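Local atomic coordinates of putative nucleolar GTP-binding protein 1 (Plasmodium falciparum, PDB entry 2QU8), a protein that probably hydrolyses GTP as a nucleolar GTPase involved in ribosome assembly, like related NOG1 proteins, and holds GDP in its nucleotide pocket. Residues Q79-L87 with E98-I108; N142-D153 with K176-L187. All coordinates share one frame; numbering follows the deposited sequence.

Contact 1. Residues Q79-L87 with E98-I108; sequences QIIDTPGLL and EMTTITALAHI
Leu86 reaches from the turn after strand 76-82 onto helix 96-106 and meets three of its residues with three different carbons. Leu86 CB rests 4.0 Å from CG1 of Ile102. Leu86 CD1 lies 3.7 Å from CG2 of Thr101, the two side chains crossing near a right angle, and Leu86 CD2 comes within 4.0 Å of the aliphatic CG of Glu98. Thr101 suits this place because its two branches divide the work: OG1, beside its own backbone N (chi1 -50°), bonds back to Ile97 O, which leaves the methyl for Leu86. Ile102 and Leu87 run alongside each other, head to tail, with Ile102 CG2 4.0 Å from Leu87 CD2. One turn further along the helix, Leu105 spreads its two methyls over Ile81 in the strand and Thr83 just beyond it. Leu105 CD1 meets Thr83 CG2 tip to tip at 3.5 Å, while Leu105 CD2 lies 4.0 Å from Ile81 CD1. The turn is held by the bond from Leu86 N to Thr83 O, 3.1 Å. Gly85 suits its positive phi of 97°, where a CB would jam against Pro84 O. Asp82-Thr83-Pro84-Gly85 matches the DTPG motif that opens switch II in GTPases, so the contact probably seats that region on its helix. No hydrogen bond crosses between the segments; the fit of aliphatic groups does the joining, which therefore depends on shape and buried apolar surface.

Contact 2. Residues N142-D153 with K176-L187; sequences NKSIVIGFNKID and KNPIKFSSFSTL. With GDP (guanosine-5'-diphosphate), chain B.
Asn150 grips Thr186 with both ends of its amide, and Thr186 in turn contacts N7 of the GDP base. With CG anti to the backbone N (chi1 -161°), the amide turns toward segment 176-187: OD1 accepts Thr186 N on an in-plane lone pair at 3.1 Å, and ND2 gives an almost straight bond, 171°, to Thr186 OG1 at 2.9 Å. That hydroxyl itself donates to N7. Asn150 ND2 also bonds Val40 O, tying this corner to the probable P-loop. Asp153 takes the other edge of the guanine, OD2 accepting from N1 at 2.6 Å and OD1 from N2 at 2.9 Å, while Leu187 N donates to O6. The extended carbon chain of Lys151 covers one face of the base, CG lying 3.4 Å from C6, and Leu187 covers the opposite face; Lys151 NZ bonds Asn39 O and forms a salt bridge with Asp117. Behind the pocket, strands 145-150 and 179-183 run parallel, joined by regular backbone bonds in a beta-alpha-beta crossover through helix 162-174. Beneath that helix the edge of Phe149 meets the face of Phe181, centroids 5.4 Å apart and planes at 66°. On the other side Gly148, having no side chain, leaves room for the Phe184 ring, whose CE2 is 3.6 Å from Gly148 CA. Asn150-Lys151-Ile152-Asp153 matches the NKxD motif of GTPases, and Ser185-Thr186-Leu187 probably corresponds to their G5 loop. The paired acceptors of Asp153 match the N1 and N2 donors of guanine, consistent with selection against adenine.

How the contacts relate
Both contacts reach the same mixed sheet, at well-separated places, their centres about 18 Å apart. Contact 1 is almost wholly buried and joins strand 76-82 and its following turn to a helix through apolar packing alone. Contact 2, partly buried, pairs two neighbouring strands, one of them outermost in the sheet, so backbone hydrogen bonds dominate and its polar end carries the nucleotide base. Contact 1 only approaches the nucleotide, the side chain of Leu87 lying about 10 Å from GDP. The two touch at Ala106: Lys143 NZ of contact 2 lies 2.6 Å from Ala106 O of contact 1, a probable hydrogen bond at the sheet end remote from the guanine.

Contact 1. Residues Q79-L87 with E98-I108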
loop_
_atom_site.group_PDB
_atom_site.type_symbol
_atom_site.label_atom_id
_atom_site.label_comp_id
_atom_site.label_asym_id
_atom_site.label_seq_id
_atom_site.Cartn_x
_atom_site.Cartn_y
_atom_site.Cartn_z
ATOM N N GLN A 79 3.864 -11.432 3.083
ATOM C CA GLN A 79 4.904 -10.790 2.297
ATOM C C GLN A 79 4.616 -9.298 2.151
ATOM O O GLN A 79 3.477 -8.856 2.268
ATOM C CB GLN A 79 5.093 -11.473 0.947
ATOM C CG GLN A 79 3.853 -11.534 0.074
ATOM C CD GLN A 79 3.978 -12.548 -1.053
ATOM O OE1 GLN A 79 4.902 -13.362 -1.073
ATOM N NE2 GLN A 79 3.041 -12.505 -1.996
ATOM N N ILE A 80 5.662 -8.519 1.932
ATOM C CA ILE A 80 5.499 -7.106 1.684
ATOM C C ILE A 80 6.363 -6.734 0.476
ATOM O O ILE A 80 7.563 -6.999 0.455
ATOM C CB ILE A 80 5.765 -6.247 2.965
ATOM C CG1 ILE A 80 5.615 -4.751 2.663
ATOM C CG2 ILE A 80 7.118 -6.634 3.653
ATOM C CD1 ILE A 80 5.462 -3.873 3.903
ATOM N N ILE A 81 5.726 -6.163 -0.541
ATOM C CA ILE A 81 6.366 -5.943 -1.835
ATOM C C ILE A 81 6.593 -4.461 -2.118
ATOM O O ILE A 81 5.706 -3.624 -1.911
ATOM C CB ILE A 81 5.565 -6.614 -2.983
ATOM C CG1 ILE A 81 5.414 -8.117 -2.703
ATOM C CG2 ILE A 81 6.262 -6.416 -4.332
ATOM C CD1 ILE A 81 4.439 -8.821 -3.612
ATOM N N ASP A 82 7.795 -4.156 -2.596
ATOM C CA ASP A 82 8.186 -2.807 -2.968
ATOM C C ASP A 82 8.657 -2.887 -4.421
ATOM O O ASP A 82 9.516 -3.704 -4.756
ATOM C CB ASP A 82 9.313 -2.302 -2.034
ATOM C CG ASP A 82 9.706 -0.841 -2.294
ATOM O OD1 ASP A 82 8.837 -0.028 -2.661
ATOM O OD2 ASP A 82 10.894 -0.491 -2.105
ATOM N N THR A 83 8.070 -2.064 -5.282
ATOM C CA THR A 83 8.429 -2.048 -6.701
ATOM C C THR A 83 8.836 -0.651 -7.140
ATOM O O THR A 83 8.063 0.034 -7.805
ATOM C CB THR A 83 7.271 -2.548 -7.604
ATOM O OG1 THR A 83 6.073 -1.832 -7.287
ATOM C CG2 THR A 83 7.026 -4.007 -7.383
ATOM N N PRO A 84 10.049 -0.210 -6.754
ATOM C CA PRO A 84 10.450 1.138 -7.160
ATOM C C PRO A 84 10.485 1.242 -8.689
ATOM O O PRO A 84 10.899 0.295 -9.368
ATOM C CB PRO A 84 11.844 1.309 -6.539
ATOM C CG PRO A 84 12.303 -0.063 -6.185
ATOM C CD PRO A 84 11.080 -0.891 -5.956
ATOM N N GLY A 85 9.995 2.361 -9.211
ATOM C CA GLY A 85 9.901 2.576 -10.650
ATOM C C GLY A 85 8.534 2.257 -11.225
ATOM O O GLY A 85 8.194 2.740 -12.302
ATOM N N LEU A 86 7.738 1.451 -10.516
ATOM C CA LEU A 86 6.393 1.097 -10.998
ATOM C C LEU A 86 5.248 1.759 -10.221
ATOM O O LEU A 86 4.382 2.412 -10.807
ATOM C CB LEU A 86 6.201 -0.421 -11.025
ATOM C CG LEU A 86 7.051 -1.252 -11.990
ATOM C CD1 LEU A 86 6.678 -2.723 -11.847
ATOM C CD2 LEU A 86 6.869 -0.800 -13.421
ATOM N N LEU A 87 5.247 1.596 -8.905
ATOM C CA LEU A 87 4.146 2.090 -8.077
ATOM C C LEU A 87 4.498 3.368 -7.316
ATOM O O LEU A 87 3.909 3.680 -6.265
ATOM C CB LEU A 87 3.654 0.972 -7.148
ATOM C CG LEU A 87 3.073 -0.250 -7.881
ATOM C CD1 LEU A 87 2.638 -1.316 -6.900
ATOM C CD2 LEU A 87 1.900 0.151 -8.777
ATOM N N GLU A 98 5.306 -3.069 -18.730
ATOM C CA GLU A 98 5.262 -2.456 -17.396
ATOM C C GLU A 98 3.850 -2.494 -16.825
ATOM O O GLU A 98 3.653 -2.865 -15.665
ATOM C CB GLU A 98 5.783 -1.012 -17.435
ATOM C CG GLU A 98 7.309 -0.898 -17.424
ATOM C CD GLU A 98 7.806 0.533 -17.622
ATOM O OE1 GLU A 98 7.202 1.286 -18.419
ATOM O OE2 GLU A 98 8.819 0.903 -16.985
ATOM N N MET A 99 2.872 -2.114 -17.651
ATOM C CA MET A 99 1.470 -2.144 -17.245
ATOM C C MET A 99 0.988 -3.520 -16.823
ATOM O O MET A 99 0.242 -3.622 -15.854
ATOM C CB MET A 99 0.539 -1.584 -18.326
ATOM C CG MET A 99 0.233 -0.105 -18.202
ATOM S SD MET A 99 0.158 0.646 -16.559
ATOM C CE MET A 99 -1.235 -0.159 -15.776
ATOM N N THR A 100 1.426 -4.562 -17.536
ATOM C CA THR A 100 1.053 -5.952 -17.231
ATOM C C THR A 100 1.630 -6.368 -15.891
ATOM O O THR A 100 0.977 -7.075 -15.110
ATOM C CB THR A 100 1.540 -6.956 -18.313
ATOM O OG1 THR A 100 2.968 -7.088 -18.245
ATOM C CG2 THR A 100 1.143 -6.503 -19.705
ATOM N N THR A 101 2.862 -5.920 -15.631
ATOM C CA THR A 101 3.515 -6.120 -14.340
ATOM C C THR A 101 2.728 -5.413 -13.234
ATOM O O THR A 101 2.406 -6.019 -12.212
ATOM C CB THR A 101 4.995 -5.634 -14.366
ATOM O OG1 THR A 101 5.670 -6.182 -15.508
ATOM C CG2 THR A 101 5.724 -6.076 -13.119
ATOM N N ILE A 102 2.399 -4.142 -13.452
ATOM C CA ILE A 102 1.610 -3.371 -12.496
ATOM C C ILE A 102 0.254 -4.033 -12.241
ATOM O O ILE A 102 -0.155 -4.216 -11.087
ATOM C CB ILE A 102 1.417 -1.900 -12.965
ATOM C CG1 ILE A 102 2.736 -1.127 -12.852
ATOM C CG2 ILE A 102 0.332 -1.193 -12.152
ATOM C CD1 ILE A 102 2.790 0.119 -13.714
ATOM N N THR A 103 -0.429 -4.385 -13.327
ATOM C CA THR A 103 -1.726 -5.042 -13.250
ATOM C C THR A 103 -1.637 -6.410 -12.554
ATOM O O THR A 103 -2.495 -6.738 -11.742
ATOM C CB THR A 103 -2.370 -5.161 -14.649
ATOM O OG1 THR A 103 -2.361 -3.873 -15.281
ATOM C CG2 THR A 103 -3.800 -5.643 -14.537
ATOM N N ALA A 104 -0.584 -7.177 -12.841
ATOM C CA ALA A 104 -0.376 -8.482 -12.187
ATOM C C ALA A 104 -0.271 -8.361 -10.659
ATOM O O ALA A 104 -0.815 -9.188 -9.929
ATOM C CB ALA A 104 0.844 -9.189 -12.760
ATOM N N LEU A 105 0.416 -7.315 -10.198
ATOM C CA LEU A 105 0.539 -6.999 -8.775
ATOM C C LEU A 105 -0.784 -6.604 -8.133
ATOM O O LEU A 105 -1.058 -6.952 -6.984
ATOM C CB LEU A 105 1.553 -5.872 -8.583
ATOM C CG LEU A 105 2.981 -6.339 -8.325
ATOM C CD1 LEU A 105 3.958 -5.237 -8.640
ATOM C CD2 LEU A 105 3.124 -6.806 -6.868
ATOM N N ALA A 106 -1.590 -5.860 -8.885
ATOM C CA ALA A 106 -2.911 -5.426 -8.445
ATOM C C ALA A 106 -3.903 -6.576 -8.275
ATOM O O ALA A 106 -4.955 -6.402 -7.660
ATOM C CB ALA A 106 -3.465 -4.385 -9.407
ATOM N N HIS A 107 -3.565 -7.749 -8.808
ATOM C CA HIS A 107 -4.417 -8.937 -8.694
ATOM C C HIS A 107 -3.959 -9.942 -7.634
ATOM O O HIS A 107 -4.534 -11.021 -7.518
ATOM C CB HIS A 107 -4.559 -9.623 -10.057
ATOM C CG HIS A 107 -5.493 -8.915 -10.987
ATOM N ND1 HIS A 107 -5.098 -7.865 -11.790
ATOM C CD2 HIS A 107 -6.811 -9.096 -11.230
ATOM C CE1 HIS A 107 -6.130 -7.433 -12.489
ATOM N NE2 HIS A 107 -7.183 -8.163 -12.168
ATOM N N ILE A 108 -2.933 -9.584 -6.861
ATOM C CA ILE A 108 -2.427 -10.424 -5.762
ATOM C C ILE A 108 -3.366 -10.336 -4.549
ATOM O O ILE A 108 -4.184 -9.422 -4.462
ATOM C CB ILE A 108 -0.985 -9.988 -5.339
ATOM C CG1 ILE A 108 -0.036 -9.927 -6.546
ATOM C CG2 ILE A 108 -0.411 -10.879 -4.235
ATOM C CD1 ILE A 108 0.602 -11.230 -6.963
#

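Contact 2. Residues N142-D153 with K176-L187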
loop_
_atom_site.group_PDB
_atom_site.type_symbol
_atom_site.label_atom_id
_atom_site.label_comp_id
_atom_site.label_asym_id
_atom_site.label_seq_id
_atom_site.Cartn_x
_atom_site.Cartn_y
_atom_site.Cartn_z
ATOM N N ASN A 142 -10.580 -3.174 -6.662
ATOM C CA ASN A 142 -10.991 -2.480 -5.452
ATOM C C ASN A 142 -10.566 -3.243 -4.204
ATOM O O ASN A 142 -11.319 -4.056 -3.659
ATOM C CB ASN A 142 -12.501 -2.214 -5.461
ATOM C CG ASN A 142 -12.849 -0.788 -5.053
ATOM O OD1 ASN A 142 -12.216 0.173 -5.498
ATOM N ND2 ASN A 142 -13.870 -0.645 -4.210
ATOM N N LYS A 143 -9.333 -2.984 -3.782
ATOM C CA LYS A 143 -8.761 -3.555 -2.568
ATOM C C LYS A 143 -8.820 -2.541 -1.438
ATOM O O LYS A 143 -9.095 -1.361 -1.661
ATOM C CB LYS A 143 -7.294 -3.924 -2.801
ATOM C CG LYS A 143 -7.060 -4.968 -3.845
ATOM C CD LYS A 143 -5.577 -5.175 -4.059
ATOM C CE LYS A 143 -5.288 -6.613 -4.443
ATOM N NZ LYS A 143 -6.237 -7.140 -5.475
ATOM N N SER A 144 -8.552 -3.009 -0.227
ATOM C CA SER A 144 -8.323 -2.132 0.907
ATOM C C SER A 144 -7.020 -1.351 0.762
ATOM O O SER A 144 -6.077 -1.808 0.115
ATOM C CB SER A 144 -8.305 -2.936 2.197
ATOM O OG SER A 144 -9.610 -3.012 2.734
ATOM N N ILE A 145 -6.991 -0.167 1.368
ATOM C CA ILE A 145 -5.831 0.719 1.327
ATOM C C ILE A 145 -5.575 1.293 2.707
ATOM O O ILE A 145 -6.504 1.737 3.387
ATOM C CB ILE A 145 -6.035 1.894 0.313
ATOM C CG1 ILE A 145 -6.319 1.362 -1.099
ATOM C CG2 ILE A 145 -4.817 2.853 0.321
ATOM C CD1 ILE A 145 -6.869 2.393 -2.086
ATOM N N VAL A 146 -4.320 1.271 3.135
ATOM C CA VAL A 146 -3.908 2.081 4.270
ATOM C C VAL A 146 -3.117 3.264 3.713
ATOM O O VAL A 146 -2.224 3.079 2.886
ATOM C CB VAL A 146 -3.065 1.280 5.295
ATOM C CG1 VAL A 146 -2.616 2.167 6.446
ATOM C CG2 VAL A 146 -3.856 0.087 5.827
ATOM N N ILE A 147 -3.469 4.477 4.138
ATOM C CA ILE A 147 -2.663 5.649 3.814
ATOM C C ILE A 147 -1.701 5.849 4.966
ATOM O O ILE A 147 -2.122 6.089 6.102
ATOM C CB ILE A 147 -3.501 6.951 3.609
ATOM C CG1 ILE A 147 -4.603 6.767 2.554
ATOM C CG2 ILE A 147 -2.590 8.132 3.263
ATOM C CD1 ILE A 147 -4.129 6.599 1.129
ATOM N N GLY A 148 -0.410 5.718 4.677
ATOM C CA GLY A 148 0.610 5.904 5.690
ATOM C C GLY A 148 1.168 7.308 5.636
ATOM O O GLY A 148 1.657 7.744 4.593
ATOM N N PHE A 149 1.077 8.027 6.746
ATOM C CA PHE A 149 1.732 9.325 6.866
ATOM C C PHE A 149 3.062 9.135 7.564
ATOM O O PHE A 149 3.121 8.894 8.768
ATOM C CB PHE A 149 0.839 10.339 7.581
ATOM C CG PHE A 149 -0.482 10.516 6.917
ATOM C CD1 PHE A 149 -1.626 9.956 7.462
ATOM C CD2 PHE A 149 -0.575 11.189 5.704
ATOM C CE1 PHE A 149 -2.858 10.098 6.823
ATOM C CE2 PHE A 149 -1.799 11.336 5.065
ATOM C CZ PHE A 149 -2.938 10.786 5.626
ATOM N N ASN A 150 4.127 9.213 6.775
ATOM C CA ASN A 150 5.466 8.920 7.243
ATOM C C ASN A 150 6.293 10.167 7.518
ATOM O O ASN A 150 5.944 11.263 7.084
ATOM C CB ASN A 150 6.193 8.022 6.232
ATOM C CG ASN A 150 7.385 7.309 6.832
ATOM O OD1 ASN A 150 7.501 7.197 8.050
ATOM N ND2 ASN A 150 8.276 6.813 5.978
ATOM N N LYS A 151 7.405 9.955 8.221
ATOM C CA LYS A 151 8.392 10.975 8.603
ATOM C C LYS A 151 7.847 11.993 9.609
ATOM O O LYS A 151 8.215 13.169 9.577
ATOM C CB LYS A 151 9.043 11.651 7.376
ATOM C CG LYS A 151 9.588 10.663 6.331
ATOM C CD LYS A 151 10.688 11.288 5.485
ATOM C CE LYS A 151 11.082 10.369 4.330
ATOM N NZ LYS A 151 11.678 11.151 3.196
ATOM N N ILE A 152 6.983 11.520 10.510
ATOM C CA ILE A 152 6.393 12.367 11.565
ATOM C C ILE A 152 7.442 12.927 12.536
ATOM O O ILE A 152 7.157 13.861 13.286
ATOM C CB ILE A 152 5.290 11.626 12.373
ATOM C CG1 ILE A 152 5.886 10.402 13.084
ATOM C CG2 ILE A 152 4.103 11.272 11.472
ATOM C CD1 ILE A 152 4.959 9.704 14.033
ATOM N N ASP A 153 8.645 12.350 12.518
ATOM C CA ASP A 153 9.778 12.891 13.264
ATOM C C ASP A 153 10.181 14.275 12.746
ATOM O O ASP A 153 10.904 15.004 13.418
ATOM C CB ASP A 153 10.979 11.936 13.214
ATOM C CG ASP A 153 11.469 11.676 11.794
ATOM O OD1 ASP A 153 12.619 12.047 11.490
ATOM O OD2 ASP A 153 10.706 11.109 10.984
ATOM N N LYS A 176 -13.789 4.732 -3.211
ATOM C CA LYS A 176 -14.759 3.666 -2.954
ATOM C C LYS A 176 -14.141 2.539 -2.123
ATOM O O LYS A 176 -14.850 1.842 -1.390
ATOM C CB LYS A 176 -15.337 3.120 -4.267
ATOM C CG LYS A 176 -15.850 4.207 -5.206
ATOM C CD LYS A 176 -17.050 3.751 -6.016
ATOM C CE LYS A 176 -17.706 4.935 -6.716
ATOM N NZ LYS A 176 -19.088 4.615 -7.159
ATOM N N ASN A 177 -12.821 2.373 -2.246
ATOM C CA ASN A 177 -12.060 1.413 -1.445
ATOM C C ASN A 177 -12.221 1.686 0.051
ATOM O O ASN A 177 -12.288 2.846 0.461
ATOM C CB ASN A 177 -10.563 1.469 -1.791
ATOM C CG ASN A 177 -10.294 1.586 -3.286
ATOM O OD1 ASN A 177 -10.518 2.635 -3.894
ATOM N ND2 ASN A 177 -9.778 0.515 -3.877
ATOM N N PRO A 178 -12.308 0.623 0.872
ATOM C CA PRO A 178 -12.182 0.817 2.318
ATOM C C PRO A 178 -10.768 1.301 2.677
ATOM O O PRO A 178 -9.778 0.721 2.226
ATOM C CB PRO A 178 -12.467 -0.574 2.895
ATOM C CG PRO A 178 -12.256 -1.518 1.780
ATOM C CD PRO A 178 -12.556 -0.783 0.514
ATOM N N ILE A 179 -10.692 2.374 3.461
ATOM C CA ILE A 179 -9.434 3.066 3.718
ATOM C C ILE A 179 -9.220 3.343 5.198
ATOM O O ILE A 179 -10.144 3.772 5.891
ATOM C CB ILE A 179 -9.341 4.395 2.898
ATOM C CG1 ILE A 179 -8.794 4.113 1.498
ATOM C CG2 ILE A 179 -8.465 5.447 3.600
ATOM C CD1 ILE A 179 -8.161 5.318 0.825
ATOM N N LYS A 180 -7.997 3.099 5.672
ATOM C CA LYS A 180 -7.581 3.521 7.011
ATOM C C LYS A 180 -6.338 4.412 6.953
ATOM O O LYS A 180 -5.594 4.387 5.970
ATOM C CB LYS A 180 -7.330 2.308 7.925
ATOM C CG LYS A 180 -8.549 1.420 8.192
ATOM C CD LYS A 180 -9.725 2.205 8.783
ATOM C CE LYS A 180 -11.052 1.477 8.565
ATOM N NZ LYS A 180 -12.246 2.310 8.952
ATOM N N PHE A 181 -6.126 5.202 8.005
ATOM C CA PHE A 181 -4.948 6.059 8.106
ATOM C C PHE A 181 -3.997 5.516 9.162
ATOM O O PHE A 181 -4.439 4.918 10.142
ATOM C CB PHE A 181 -5.334 7.506 8.453
ATOM C CG PHE A 181 -6.099 8.231 7.364
ATOM C CD1 PHE A 181 -5.913 7.923 6.021
ATOM C CD2 PHE A 181 -6.969 9.269 7.689
ATOM C CE1 PHE A 181 -6.608 8.601 5.024
ATOM C CE2 PHE A 181 -7.664 9.959 6.695
ATOM C CZ PHE A 181 -7.483 9.621 5.358
ATOM N N SER A 182 -2.695 5.713 8.948
ATOM C CA SER A 182 -1.660 5.347 9.920
ATOM C C SER A 182 -0.523 6.355 9.849
ATOM O O SER A 182 -0.038 6.655 8.768
ATOM C CB SER A 182 -1.090 3.954 9.634
ATOM O OG SER A 182 -1.940 2.918 10.093
ATOM N N SER A 183 -0.096 6.864 10.997
ATOM C CA SER A 183 1.047 7.775 11.061
ATOM C C SER A 183 2.241 7.091 11.713
ATOM O O SER A 183 2.084 6.351 12.685
ATOM C CB SER A 183 0.683 9.050 11.827
ATOM O OG SER A 183 -0.426 9.691 11.219
ATOM N N PHE A 184 3.435 7.345 11.177
ATOM C CA PHE A 184 4.645 6.702 11.678
ATOM C C PHE A 184 5.930 7.381 11.234
ATOM O O PHE A 184 5.926 8.319 10.427
ATOM C CB PHE A 184 4.690 5.207 11.297
ATOM C CG PHE A 184 4.443 4.931 9.834
ATOM C CD1 PHE A 184 5.502 4.947 8.916
ATOM C CD2 PHE A 184 3.160 4.641 9.376
ATOM C CE1 PHE A 184 5.280 4.694 7.562
ATOM C CE2 PHE A 184 2.924 4.382 8.019
ATOM C CZ PHE A 184 3.992 4.407 7.110
ATOM N N SER A 185 7.030 6.897 11.788
ATOM C CA SER A 185 8.344 7.315 11.367
ATOM C C SER A 185 9.201 6.084 11.144
ATOM O O SER A 185 9.512 5.369 12.091
ATOM C CB SER A 185 8.989 8.216 12.418
ATOM O OG SER A 185 10.376 8.361 12.153
ATOM N N THR A 186 9.589 5.842 9.893
ATOM C CA THR A 186 10.517 4.761 9.596
ATOM C C THR A 186 11.969 5.116 9.986
ATOM O O THR A 186 12.868 4.280 9.879
ATOM C CB THR A 186 10.406 4.246 8.113
ATOM O OG1 THR A 186 10.410 5.343 7.196
ATOM C CG2 THR A 186 9.125 3.449 7.908
ATOM N N LEU A 187 12.200 6.346 10.445
ATOM C CA LEU A 187 13.512 6.697 10.996
ATOM C C LEU A 187 13.595 6.418 12.500
ATOM O O LEU A 187 14.618 5.952 12.986
ATOM C CB LEU A 187 13.911 8.150 10.680
ATOM C CG LEU A 187 15.380 8.556 10.911
ATOM C CD1 LEU A 187 16.368 7.739 10.053
ATOM C CD2 LEU A 187 15.571 10.043 10.649
HETATM P PB GDP B . 11.732 4.875 -0.760
HETATM O O1B GDP B . 12.505 5.380 -1.968
HETATM O O2B GDP B . 10.270 5.148 -0.978
HETATM O O3B GDP B . 11.964 3.399 -0.695
HETATM O O3A GDP B . 12.224 5.626 0.568
HETATM P PA GDP B . 13.512 5.194 1.451
HETATM O O1A GDP B . 14.673 4.832 0.543
HETATM O O2A GDP B . 13.174 4.061 2.370
HETATM O "O5'" GDP B . 13.785 6.560 2.236
HETATM C "C5'" GDP B . 14.261 7.712 1.524
HETATM C "C4'" GDP B . 15.052 8.620 2.455
HETATM O "O4'" GDP B . 14.230 8.979 3.574
HETATM C "C3'" GDP B . 16.267 7.915 3.043
HETATM O "O3'" GDP B . 17.329 8.857 3.184
HETATM C "C2'" GDP B . 15.786 7.469 4.406
HETATM O "O2'" GDP B . 16.865 7.265 5.319
HETATM C "C1'" GDP B . 14.872 8.615 4.798
HETATM N N9 GDP B . 13.797 8.259 5.744
HETATM C C8 GDP B . 13.098 7.105 5.750
HETATM N N7 GDP B . 12.166 7.119 6.734
HETATM C C5 GDP B . 12.265 8.303 7.371
HETATM C C6 GDP B . 11.570 8.966 8.499
HETATM O O6 GDP B . 10.645 8.374 9.100
HETATM N N1 GDP B . 11.973 10.199 8.857
HETATM C C2 GDP B . 12.970 10.850 8.220
HETATM N N2 GDP B . 13.312 12.097 8.636
HETATM N N3 GDP B . 13.640 10.299 7.170
HETATM C C4 GDP B . 13.336 9.056 6.707
#